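Local coordinates for Asp/Glu-specific dipeptidyl-peptidase (Flavobacterium psychrophilum, PDB 5JXF), which removes dipeptides from the N-terminus of oligopeptides, with strict specificity for aspartate or glutamate at the P1 position, at residues A[48-51]-A[52-56]; A[59-62]-A[63-67]; A[430-434]-A[435-439]. All blocks are in the same frame, centred on the assembly; numbering follows the deposited sequence.

Contact 1 (A[48-51]-A[52-56]); sequences GMNE and TEMKN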
loop_
_atom_site.group_PDB
_atom_site.type_symbol
_atom_site.label_atom_id
_atom_site.label_comp_id
_atom_site.label_asym_id
_atom_site.label_seq_id
_atom_site.Cartn_x
_atom_site.Cartn_y
_atom_site.Cartn_z
ATOM N N GLY A 48 37.743 -11.242 17.687
ATOM C CA GLY A 48 37.575 -10.092 18.553
ATOM C C GLY A 48 36.128 -9.612 18.560
ATOM O O GLY A 48 35.205 -10.382 18.833
ATOM N N MET A 49 35.936 -8.339 18.235
ATOM C CA MET A 49 34.645 -7.679 18.365
ATOM C C MET A 49 33.532 -8.416 17.620
ATOM O O MET A 49 32.511 -8.778 18.206
ATOM C CB MET A 49 34.745 -6.238 17.863
ATOM C CG MET A 49 33.393 -5.559 17.690
ATOM S SD MET A 49 33.476 -4.102 16.637
ATOM C CE MET A 49 34.462 -4.714 15.267
ATOM N N ASN A 50 33.750 -8.651 16.332
ATOM C CA ASN A 50 32.769 -9.315 15.480
ATOM C C ASN A 50 32.310 -10.682 15.981
ATOM O O ASN A 50 31.102 -10.946 16.104
ATOM C CB ASN A 50 33.340 -9.451 14.075
ATOM C CG ASN A 50 33.450 -8.124 13.381
ATOM O OD1 ASN A 50 34.474 -7.804 12.792
ATOM N ND2 ASN A 50 32.390 -7.338 13.451
ATOM N N GLU A 51 33.276 -11.541 16.275
ATOM C CA GLU A 51 32.983 -12.904 16.724
ATOM C C GLU A 51 32.190 -12.933 18.035
ATOM O O GLU A 51 31.244 -13.707 18.170
ATOM C CB GLU A 51 34.286 -13.701 16.880
ATOM C CG GLU A 51 34.076 -15.188 17.090
ATOM C CD GLU A 51 35.365 -15.983 16.951
ATOM O OE1 GLU A 51 36.432 -15.361 16.739
ATOM O OE2 GLU A 51 35.298 -17.227 17.045
ATOM N N THR A 52 32.593 -12.108 18.998
ATOM C CA THR A 52 31.817 -11.909 20.222
ATOM C C THR A 52 30.372 -11.554 19.886
ATOM O O THR A 52 29.448 -12.200 20.385
ATOM C CB THR A 52 32.423 -10.811 21.116
ATOM O OG1 THR A 52 33.718 -11.223 21.556
ATOM C CG2 THR A 52 31.560 -10.574 22.338
ATOM N N GLU A 53 30.176 -10.563 19.017
ATOM C CA GLU A 53 28.825 -10.165 18.622
ATOM C C GLU A 53 28.030 -11.304 17.982
ATOM O O GLU A 53 26.830 -11.458 18.241
ATOM C CB GLU A 53 28.868 -8.981 17.657
ATOM C CG GLU A 53 29.258 -7.655 18.288
ATOM C CD GLU A 53 29.110 -6.485 17.325
ATOM O OE1 GLU A 53 28.663 -6.705 16.178
ATOM O OE2 GLU A 53 29.426 -5.341 17.716
ATOM N N MET A 54 28.687 -12.113 17.156
ATOM C CA MET A 54 27.981 -13.185 16.467
ATOM C C MET A 54 27.560 -14.303 17.438
ATOM O O MET A 54 26.403 -14.759 17.397
ATOM C CB MET A 54 28.831 -13.742 15.322
ATOM C CG MET A 54 29.305 -12.690 14.319
ATOM S SD MET A 54 30.375 -13.333 13.004
ATOM C CE MET A 54 31.382 -11.924 12.669
ATOM N N LYS A 55 28.474 -14.714 18.320
ATOM C CA LYS A 55 28.211 -15.783 19.288
ATOM C C LYS A 55 27.114 -15.399 20.275
ATOM O O LYS A 55 26.259 -16.207 20.668
ATOM C CB LYS A 55 29.503 -16.138 20.039
ATOM C CG LYS A 55 30.495 -16.881 19.184
ATOM C CD LYS A 55 31.693 -17.350 19.959
ATOM C CE LYS A 55 32.648 -18.079 19.028
ATOM N NZ LYS A 55 31.950 -19.176 18.290
ATOM N N ASN A 56 27.197 -14.151 20.697
ATOM C CA ASN A 56 26.152 -13.447 21.426
ATOM C C ASN A 56 24.788 -13.499 20.720
ATOM O O ASN A 56 23.759 -13.631 21.387
ATOM C CB ASN A 56 26.678 -12.033 21.648
ATOM C CG ASN A 56 27.320 -11.861 23.010
ATOM O OD1 ASN A 56 27.997 -10.838 23.272
ATOM N ND2 ASN A 56 26.851 -12.699 23.967
#

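Contact 2 (A[59-62]-A[63-67]); sequences MKIS and ADDIY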
loop_
_atom_site.group_PDB
_atom_site.type_symbol
_atom_site.label_atom_id
_atom_site.label_comp_id
_atom_site.label_asym_id
_atom_site.label_seq_id
_atom_site.Cartn_x
_atom_site.Cartn_y
_atom_site.Cartn_z
ATOM N N MET A 59 25.644 -17.647 17.095
ATOM C CA MET A 59 26.502 -18.380 16.182
ATOM C C MET A 59 27.243 -19.453 16.985
ATOM O O MET A 59 27.719 -19.206 18.100
ATOM C CB MET A 59 27.486 -17.436 15.458
ATOM C CG MET A 59 28.302 -18.120 14.351
ATOM S SD MET A 59 29.419 -16.991 13.484
ATOM C CE MET A 59 30.597 -16.694 14.797
ATOM N N LYS A 60 27.318 -20.649 16.414
ATOM C CA LYS A 60 27.922 -21.788 17.081
ATOM C C LYS A 60 29.298 -22.071 16.486
ATOM O O LYS A 60 30.202 -22.481 17.205
ATOM C CB LYS A 60 27.014 -23.013 16.973
ATOM C CG LYS A 60 25.678 -22.849 17.747
ATOM C CD LYS A 60 25.943 -22.428 19.181
ATOM C CE LYS A 60 24.649 -22.303 19.990
ATOM N NZ LYS A 60 24.860 -21.502 21.229
ATOM N N ILE A 61 29.454 -21.829 15.188
ATOM C CA ILE A 61 30.761 -21.938 14.532
ATOM C C ILE A 61 31.658 -20.757 14.861
ATOM O O ILE A 61 31.254 -19.823 15.562
ATOM C CB ILE A 61 30.655 -22.026 12.996
ATOM C CG1 ILE A 61 29.929 -20.799 12.441
ATOM C CG2 ILE A 61 30.019 -23.341 12.554
ATOM C CD1 ILE A 61 29.994 -20.683 10.929
ATOM N N SER A 62 32.874 -20.788 14.326
ATOM C CA SER A 62 33.895 -19.814 14.705
ATOM C C SER A 62 34.454 -19.044 13.515
ATOM O O SER A 62 34.190 -19.391 12.363
ATOM C CB SER A 62 35.041 -20.515 15.438
ATOM O OG SER A 62 34.658 -20.826 16.759
ATOM N N ALA A 63 35.223 -18.002 13.811
ATOM C CA ALA A 63 35.898 -17.215 12.782
ATOM C C ALA A 63 36.696 -18.105 11.814
ATOM O O ALA A 63 36.622 -17.933 10.594
ATOM C CB ALA A 63 36.799 -16.188 13.426
ATOM N N ASP A 64 37.419 -19.077 12.350
ATOM C CA ASP A 64 38.241 -19.944 11.504
ATOM C C ASP A 64 37.419 -20.839 10.577
ATOM O O ASP A 64 37.938 -21.310 9.566
ATOM C CB ASP A 64 39.173 -20.814 12.354
ATOM C CG ASP A 64 40.557 -20.201 12.518
ATOM O OD1 ASP A 64 41.331 -20.182 11.532
ATOM O OD2 ASP A 64 40.867 -19.733 13.636
ATOM N N ASP A 65 36.151 -21.079 10.923
ATOM C CA ASP A 65 35.232 -21.793 10.039
ATOM C C ASP A 65 34.798 -20.934 8.856
ATOM O O ASP A 65 34.414 -21.448 7.805
ATOM C CB ASP A 65 33.970 -22.247 10.793
ATOM C CG ASP A 65 34.253 -23.297 11.852
ATOM O OD1 ASP A 65 34.670 -24.411 11.484
ATOM O OD2 ASP A 65 34.008 -23.030 13.049
ATOM N N ILE A 66 34.821 -19.621 9.044
ATOM C CA ILE A 66 34.347 -18.684 8.029
ATOM C C ILE A 66 35.466 -18.335 7.068
ATOM O O ILE A 66 35.257 -18.296 5.854
ATOM C CB ILE A 66 33.803 -17.376 8.663
ATOM C CG1 ILE A 66 32.659 -17.691 9.644
ATOM C CG2 ILE A 66 33.380 -16.391 7.574
ATOM C CD1 ILE A 66 32.181 -16.506 10.464
ATOM N N TYR A 67 36.650 -18.075 7.621
ATOM C CA TYR A 67 37.833 -17.767 6.817
ATOM C C TYR A 67 39.100 -18.434 7.384
ATOM O O TYR A 67 39.393 -18.326 8.571
ATOM C CB TYR A 67 38.057 -16.250 6.725
ATOM C CG TYR A 67 39.298 -15.863 5.931
ATOM C CD1 TYR A 67 39.223 -15.631 4.568
ATOM C CD2 TYR A 67 40.538 -15.745 6.549
ATOM C CE1 TYR A 67 40.344 -15.283 3.835
ATOM C CE2 TYR A 67 41.678 -15.406 5.824
ATOM C CZ TYR A 67 41.573 -15.173 4.468
ATOM O OH TYR A 67 42.686 -14.828 3.740
#

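Contact 3 (A[430-434]-A[435-439]); sequences QVFIT and KGEQA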
loop_
_atom_site.group_PDB
_atom_site.type_symbol
_atom_site.label_atom_id
_atom_site.label_comp_id
_atom_site.label_asym_id
_atom_site.label_seq_id
_atom_site.Cartn_x
_atom_site.Cartn_y
_atom_site.Cartn_z
ATOM N N GLN A 430 39.315 8.917 -30.115
ATOM C CA GLN A 430 40.489 9.425 -29.419
ATOM C C GLN A 430 41.509 8.334 -29.078
ATOM O O GLN A 430 42.621 8.645 -28.666
ATOM C CB GLN A 430 40.079 10.177 -28.153
ATOM C CG GLN A 430 40.313 11.674 -28.274
ATOM C CD GLN A 430 40.250 12.397 -26.945
ATOM O OE1 GLN A 430 39.320 13.163 -26.689
ATOM N NE2 GLN A 430 41.248 12.172 -26.096
ATOM N N VAL A 431 41.144 7.066 -29.252
ATOM C CA VAL A 431 42.130 5.990 -29.207
ATOM C C VAL A 431 43.123 6.188 -30.361
ATOM O O VAL A 431 44.351 6.105 -30.176
ATOM C CB VAL A 431 41.471 4.592 -29.304
ATOM C CG1 VAL A 431 42.531 3.500 -29.378
ATOM C CG2 VAL A 431 40.546 4.358 -28.126
ATOM N N PHE A 432 42.578 6.476 -31.544
ATOM C CA PHE A 432 43.382 6.752 -32.734
ATOM C C PHE A 432 44.375 7.876 -32.478
ATOM O O PHE A 432 45.567 7.747 -32.753
ATOM C CB PHE A 432 42.490 7.120 -33.922
ATOM C CG PHE A 432 43.258 7.581 -35.137
ATOM C CD1 PHE A 432 43.715 6.665 -36.073
ATOM C CD2 PHE A 432 43.526 8.934 -35.342
ATOM C CE1 PHE A 432 44.416 7.083 -37.186
ATOM C CE2 PHE A 432 44.232 9.359 -36.451
ATOM C CZ PHE A 432 44.678 8.435 -37.374
ATOM N N ILE A 433 43.852 8.982 -31.958
ATOM C CA ILE A 433 44.644 10.151 -31.601
ATOM C C ILE A 433 45.756 9.824 -30.593
ATOM O O ILE A 433 46.887 10.304 -30.728
ATOM C CB ILE A 433 43.735 11.253 -31.014
ATOM C CG1 ILE A 433 42.722 11.720 -32.063
ATOM C CG2 ILE A 433 44.566 12.423 -30.503
ATOM C CD1 ILE A 433 41.630 12.602 -31.503
ATOM N N THR A 434 45.435 8.993 -29.601
ATOM C CA THR A 434 46.329 8.724 -28.465
ATOM C C THR A 434 47.267 7.553 -28.653
ATOM O O THR A 434 48.476 7.657 -28.454
ATOM C CB THR A 434 45.516 8.440 -27.188
ATOM O OG1 THR A 434 44.776 9.612 -26.833
ATOM C CG2 THR A 434 46.427 8.026 -26.037
ATOM N N LYS A 435 46.676 6.433 -29.025
ATOM C CA LYS A 435 47.307 5.139 -28.943
ATOM C C LYS A 435 47.687 4.615 -30.331
ATOM O O LYS A 435 48.438 3.644 -30.460
ATOM C CB LYS A 435 46.345 4.212 -28.182
ATOM C CG LYS A 435 46.298 4.405 -26.558
ATOM C CD LYS A 435 47.544 3.598 -26.085
ATOM C CE LYS A 435 47.597 3.636 -24.526
ATOM N NZ LYS A 435 46.099 3.576 -24.375
ATOM N N GLY A 436 47.190 5.296 -31.363
ATOM C CA GLY A 436 47.638 5.057 -32.721
ATOM C C GLY A 436 46.664 4.329 -33.630
ATOM O O GLY A 436 45.623 3.835 -33.184
ATOM N N GLU A 437 47.018 4.243 -34.913
ATOM C CA GLU A 437 46.148 3.639 -35.920
ATOM C C GLU A 437 45.869 2.157 -35.675
ATOM O O GLU A 437 44.762 1.681 -35.928
ATOM C CB GLU A 437 46.749 3.819 -37.316
ATOM C CG GLU A 437 45.896 3.181 -38.407
ATOM C CD GLU A 437 46.437 3.394 -39.805
ATOM O OE1 GLU A 437 47.666 3.556 -39.951
ATOM O OE2 GLU A 437 45.628 3.412 -40.758
ATOM N N GLN A 438 46.875 1.425 -35.201
ATOM C CA GLN A 438 46.707 -0.008 -34.975
ATOM C C GLN A 438 45.816 -0.253 -33.761
ATOM O O GLN A 438 45.032 -1.200 -33.738
ATOM C CB GLN A 438 48.058 -0.709 -34.795
ATOM C CG GLN A 438 48.024 -2.180 -35.199
ATOM C CD GLN A 438 49.291 -2.941 -34.824
ATOM O OE1 GLN A 438 50.010 -2.568 -33.893
ATOM N NE2 GLN A 438 49.564 -4.018 -35.551
ATOM N N ALA A 439 45.951 0.609 -32.758
ATOM C CA ALA A 439 45.109 0.554 -31.577
ATOM C C ALA A 439 43.660 0.875 -31.948
ATOM O O ALA A 439 42.725 0.258 -31.434
ATOM C CB ALA A 439 45.618 1.514 -30.520
#

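Contact 1 (A[48-51]-A[52-56])
The Glu53 carboxylate presents one flat face to Met49, whose CG sits almost directly above OE2 at 4.0 Å; its oxygens are also held outside this turn, OE2 by a salt bridge to Arg576 and OE1 by a hydrogen bond to Tyr589. The Glu51 carboxylate is met differently: Lys55 CE comes to its OE2 end at 3.4 Å, tilted out of the plane and clear of both faces. With CG anti to the backbone N (chi1 -169°) and an extended chain, Glu51 runs alongside Lys55. Their charges nevertheless stop short of a salt bridge, Glu51 OE2 and Lys55 NZ being 4.1 Å apart; NZ is instead hydrogen-bonded to the carbonyl of Ile61. The third flat group, the amide of Asn50, bonds Tyr589 through ND2, while Asn50 CB packs against Met54 CE at 3.5 Å.

These pairs are spaced i to i+4 on the first turns of helix 49-57, with Gly48 at the N-cap. Gly48 O takes two bonds from Thr52: the backbone N at 3.1 Å, nearly straight (173°), and OG1 at 3.2 Å, from above the carbonyl plane. Replacing Glu51 by an alanine would probably leave Lys55 without its nearby counter-charge and remove the weak acceptor that OE2 offers to Ala63 N. The chemistry thus divides the turn: Glu53 and Asn50 share Tyr589, whereas Glu51 and Lys55 direct their polar ends to the chain that follows the helix.

Contact 2 (A[59-62]-A[63-67])
Ile66 lays its CD1 methyl against the sulfur of Met59, SD to CD1 4.1 Å, the two side chains passing at a slant. Ile61 reaches the same residue from another branch: its CD1 lies 4.2 Å from Ile66 CG1. That approach depends on an uncommon first torsion, which puts Ile61 CG1 between the backbone N and the carbonyl carbon (chi1 58°). Through these two contacts the loop 59-62 lies against the side of the short, weakly bonded helix about 63-66.

The polar part of the turn centres on Ser62. Its backbone N-H is bonded to Asp65 OD2 at 2.8 Å with an angle of 153°, and the oxygen receives it on the anti lone pair, away from OD1. The carboxylate is brought back over the turn because Asp65 CG stands beside its own backbone N. It thus accepts the N-H of the residue three before it, whereas Ser62 OG is directed away from Asp65 N. The same OD2 also lies against Ile61 CB, at 3.5 Å. In the reverse direction, Asp65 N donates to Ser62 O at 3.0 Å from well above the carbonyl plane, and Ile66 N adds only a weak bond to that oxygen. Ala63 O is gripped by both Ile66 N and Tyr67 N, at 2.9 Å and 3.0 Å, which closes the turn.

Beyond the turn, Met59 lies between helix 49-57, where it packs on Met54, and strand 279-284, where it packs on Phe279, while Ile66 packs on Met281 and Met283 of that strand and on Leu46.

Contact 3 (A[430-434]-A[435-439])
Val431 and Phe432 meet the residues that follow them across a helix-to-helix junction with a positive-phi glycine at the C' position, where helix 417-435 ends and helix 437-450 begins at once. Gly436 is the first residue to leave helical geometry, with a phi of 107°, and it also serves as the N-cap of the second helix. Any CB here would collide with the carbonyl oxygen of Lys435, which accounts for the glycine.

Among the hydrogen bonds, Val431 O carries the break. It accepts Lys435 N at a short 2.6 Å, in the carbonyl plane, and Gly436 N at 3.2 Å, tilted somewhat from that plane. The first is an ordinary i to i+4 bond and the second an i to i+5 bond, so the last turn widens as it closes; Gly436 N makes a further bond to Phe432 O that is weak. One residue earlier, Gln430 O is likewise doubly held by Thr434, through its backbone N and through OG1.

The apolar contacts bridge the two helices. Val431 sends CG1 anti to its own nitrogen (chi1 175°), and that methyl touches Ala439 CB at 3.8 Å. Phe432 lies alongside Glu437 and points the same way: its CE1 is 4.0 Å from Glu437 CB, while the ring and carboxylate planes stand 82° apart. Helix 519-528 packs on this pair, with Ala519 against both residues and Leu523 against Phe432; Arg443 of helix 437-450 touches Val431 and Lys435.

At the surface of the turn the neighbours Thr434 and Lys435 run side by side, Thr434 CG2 resting 3.7 Å from Lys435 CG.

From the N terminus, contact 1 forms the first turns of helix 49-57, contact 2 closes the loop after it onto helix 63-66, and contact 3 comes far later, at the junction of helices 417-435 and 437-450. All three are in series, without nesting or crossing. Contacts 1 and 2 are neighbours, their centres about 10 Å apart, and they touch directly: besides the bond from Lys55 to the Ile61 carbonyl, Met54 O and Met59 N, 3.0 Å apart, probably form a second link. Contact 3 stands apart, its centre about 55 Å from that of contact 1 and on the opposite side of the chain's centre, within a helical region.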